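PDB 5M11: immunoreactive 84kD antigen PG93 from Porphyromonas gingivalis, which serves as an essential bacterial surface component of the type-IX secretion system, binding zinc and calcium ions. Local coordinates for residues D382-F387 and F398-A403. Numbering follows the deposited sequence.
Sequences DPDHFF and FKDGKA. With ZN (zinc ion), chain D.
Phe386 and Phe398 face each other as an antiparallel hydrogen-bonded pair near the open end of the hairpin formed by the two central strands of a four-stranded antiparallel sheet, an arrangement consistent with a propeller blade. They illustrate how one hairpin can be apolar on the face carrying these two rings and metal-binding at its open end. Phe398 N bonds to Phe386 O at 2.9 Å, and Phe386 N to Phe398 O at 3.3 Å. With CG of Phe386 set between its backbone N and carbonyl carbon (chi1 60°), the ring lies so that CB of Phe398 sits over one face, 3.6 Å from the centroid, a CH-pi contact. The two rings are nearly parallel, 6° between planes, but slid apart with little overlap. Val344 and Leu346 pack on Phe386, Val360 on Phe398, and Phe355 meets the Phe398 ring edge-to-face.

The metal-binding part is partly exposed and polar. Within the type I turn from Asp382 to His385, both oxygens of Asp382 and Asp384 OD2 supply zinc ligands; Lys399 NZ comes from across the contact, 2.1 Å from the zinc ion. The lysine chain bends at chi2 and chi4, passing its CD 3.5 Å from His385 CD2; the imidazole's NE2 bonds to Glu397. Asp400 OD1 lies 2.8 Å from Lys399 NZ, a polar contact to a zinc-bound amine. Coordination through nitrogen requires a lone pair, so the bound lysine is probably neutral, and the zinc would offset the clustered carboxylates while tying the 382-385 turn to Lys399 across the hairpin.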
loop_
_atom_site.group_PDB
_atom_site.type_symbol
_atom_site.label_atom_id
_atom_site.label_comp_id
_atom_site.label_asym_id
_atom_site.label_seq_id
_atom_site.Cartn_x
_atom_site.Cartn_y
_atom_site.Cartn_z
ATOM N N ASP A 382 26.046 10.003 -8.808
ATOM C CA ASP A 382 25.098 10.475 -9.825
ATOM C C ASP A 382 23.662 9.952 -9.511
ATOM O O ASP A 382 23.298 8.857 -9.936
ATOM C CB ASP A 382 25.571 10.107 -11.251
ATOM C CG ASP A 382 24.971 10.921 -12.394
ATOM O OD1 ASP A 382 25.379 10.707 -13.562
ATOM O OD2 ASP A 382 24.072 11.752 -12.133
ATOM N N PRO A 383 22.841 10.727 -8.755
ATOM C CA PRO A 383 21.472 10.275 -8.434
ATOM C C PRO A 383 20.587 9.984 -9.635
ATOM O O PRO A 383 19.757 9.083 -9.538
ATOM C CB PRO A 383 20.875 11.453 -7.646
ATOM C CG PRO A 383 21.741 12.620 -7.957
ATOM C CD PRO A 383 23.111 12.048 -8.155
ATOM N N ASP A 384 20.739 10.746 -10.744
ATOM C CA ASP A 384 19.908 10.552 -11.928
ATOM C C ASP A 384 20.418 9.404 -12.792
ATOM O O ASP A 384 19.761 9.053 -13.760
ATOM C CB ASP A 384 19.707 11.842 -12.752
ATOM C CG ASP A 384 20.902 12.764 -12.894
ATOM O OD1 ASP A 384 20.881 13.862 -12.279
ATOM O OD2 ASP A 384 21.816 12.439 -13.700
ATOM N N HIS A 385 21.526 8.772 -12.400
ATOM C CA HIS A 385 22.093 7.631 -13.107
ATOM C C HIS A 385 21.831 6.367 -12.300
ATOM O O HIS A 385 22.493 6.112 -11.289
ATOM C CB HIS A 385 23.597 7.830 -13.396
ATOM C CG HIS A 385 24.206 6.821 -14.332
ATOM N ND1 HIS A 385 25.492 6.323 -14.122
ATOM C CD2 HIS A 385 23.702 6.262 -15.461
ATOM C CE1 HIS A 385 25.714 5.476 -15.115
ATOM N NE2 HIS A 385 24.668 5.407 -15.945
ATOM N N PHE A 386 20.825 5.602 -12.725
ATOM C CA PHE A 386 20.456 4.352 -12.078
ATOM C C PHE A 386 20.070 3.325 -13.124
ATOM O O PHE A 386 19.719 3.691 -14.246
ATOM C CB PHE A 386 19.323 4.549 -11.036
ATOM C CG PHE A 386 18.019 5.110 -11.561
ATOM C CD1 PHE A 386 16.991 4.266 -11.962
ATOM C CD2 PHE A 386 17.808 6.485 -11.625
ATOM C CE1 PHE A 386 15.783 4.786 -12.434
ATOM C CE2 PHE A 386 16.606 7.005 -12.109
ATOM C CZ PHE A 386 15.595 6.154 -12.498
ATOM N N PHE A 387 20.141 2.040 -12.746
ATOM C CA PHE A 387 19.780 0.890 -13.570
ATOM C C PHE A 387 18.553 0.182 -12.994
ATOM O O PHE A 387 18.302 0.238 -11.776
ATOM C CB PHE A 387 20.957 -0.096 -13.697
ATOM C CG PHE A 387 22.004 0.288 -14.719
ATOM C CD1 PHE A 387 21.915 -0.163 -16.035
ATOM C CD2 PHE A 387 23.081 1.088 -14.367
ATOM C CE1 PHE A 387 22.881 0.197 -16.981
ATOM C CE2 PHE A 387 24.035 1.460 -15.315
ATOM C CZ PHE A 387 23.936 1.002 -16.611
ATOM N N PHE A 398 18.783 4.368 -16.861
ATOM C CA PHE A 398 18.125 5.657 -16.725
ATOM C C PHE A 398 19.198 6.704 -16.508
ATOM O O PHE A 398 20.206 6.422 -15.849
ATOM C CB PHE A 398 17.091 5.633 -15.606
ATOM C CG PHE A 398 15.865 4.816 -15.955
ATOM C CD1 PHE A 398 14.723 5.424 -16.460
ATOM C CD2 PHE A 398 15.859 3.431 -15.792
ATOM C CE1 PHE A 398 13.599 4.664 -16.798
ATOM C CE2 PHE A 398 14.737 2.674 -16.142
ATOM C CZ PHE A 398 13.613 3.295 -16.633
ATOM N N LYS A 399 19.043 7.868 -17.164
ATOM C CA LYS A 399 20.005 8.963 -17.089
ATOM C C LYS A 399 19.297 10.306 -17.357
ATOM O O LYS A 399 18.665 10.496 -18.412
ATOM C CB LYS A 399 21.174 8.715 -18.065
ATOM C CG LYS A 399 22.336 9.708 -17.996
ATOM C CD LYS A 399 23.407 9.351 -16.974
ATOM C CE LYS A 399 24.529 10.364 -16.935
ATOM N NZ LYS A 399 24.118 11.653 -16.311
ATOM N N ASP A 400 19.401 11.227 -16.370
ATOM C CA ASP A 400 18.848 12.586 -16.385
ATOM C C ASP A 400 17.331 12.642 -16.737
ATOM O O ASP A 400 16.907 13.445 -17.577
ATOM C CB ASP A 400 19.671 13.512 -17.306
ATOM C CG ASP A 400 20.941 14.009 -16.643
ATOM O OD1 ASP A 400 22.011 13.421 -16.902
ATOM O OD2 ASP A 400 20.858 14.960 -15.830
ATOM N N GLY A 401 16.541 11.817 -16.043
ATOM C CA GLY A 401 15.083 11.782 -16.155
ATOM C C GLY A 401 14.471 11.127 -17.376
ATOM O O GLY A 401 13.299 11.388 -17.689
ATOM N N LYS A 402 15.244 10.258 -18.056
ATOM C CA LYS A 402 14.816 9.530 -19.256
ATOM C C LYS A 402 15.514 8.176 -19.327
ATOM O O LYS A 402 16.596 8.027 -18.754
ATOM C CB LYS A 402 15.130 10.348 -20.533
ATOM C CG LYS A 402 14.221 11.551 -20.799
ATOM C CD LYS A 402 14.673 12.360 -21.999
ATOM C CE LYS A 402 13.902 13.654 -22.135
ATOM N NZ LYS A 402 14.231 14.362 -23.403
ATOM N N ALA A 403 14.916 7.192 -20.029
ATOM C CA ALA A 403 15.539 5.873 -20.186
ATOM C C ALA A 403 16.438 5.917 -21.391
ATOM O O ALA A 403 15.952 5.943 -22.523
ATOM C CB ALA A 403 14.484 4.787 -20.337
HETATM ZN ZN ZN D . 23.851 12.085 -14.273
#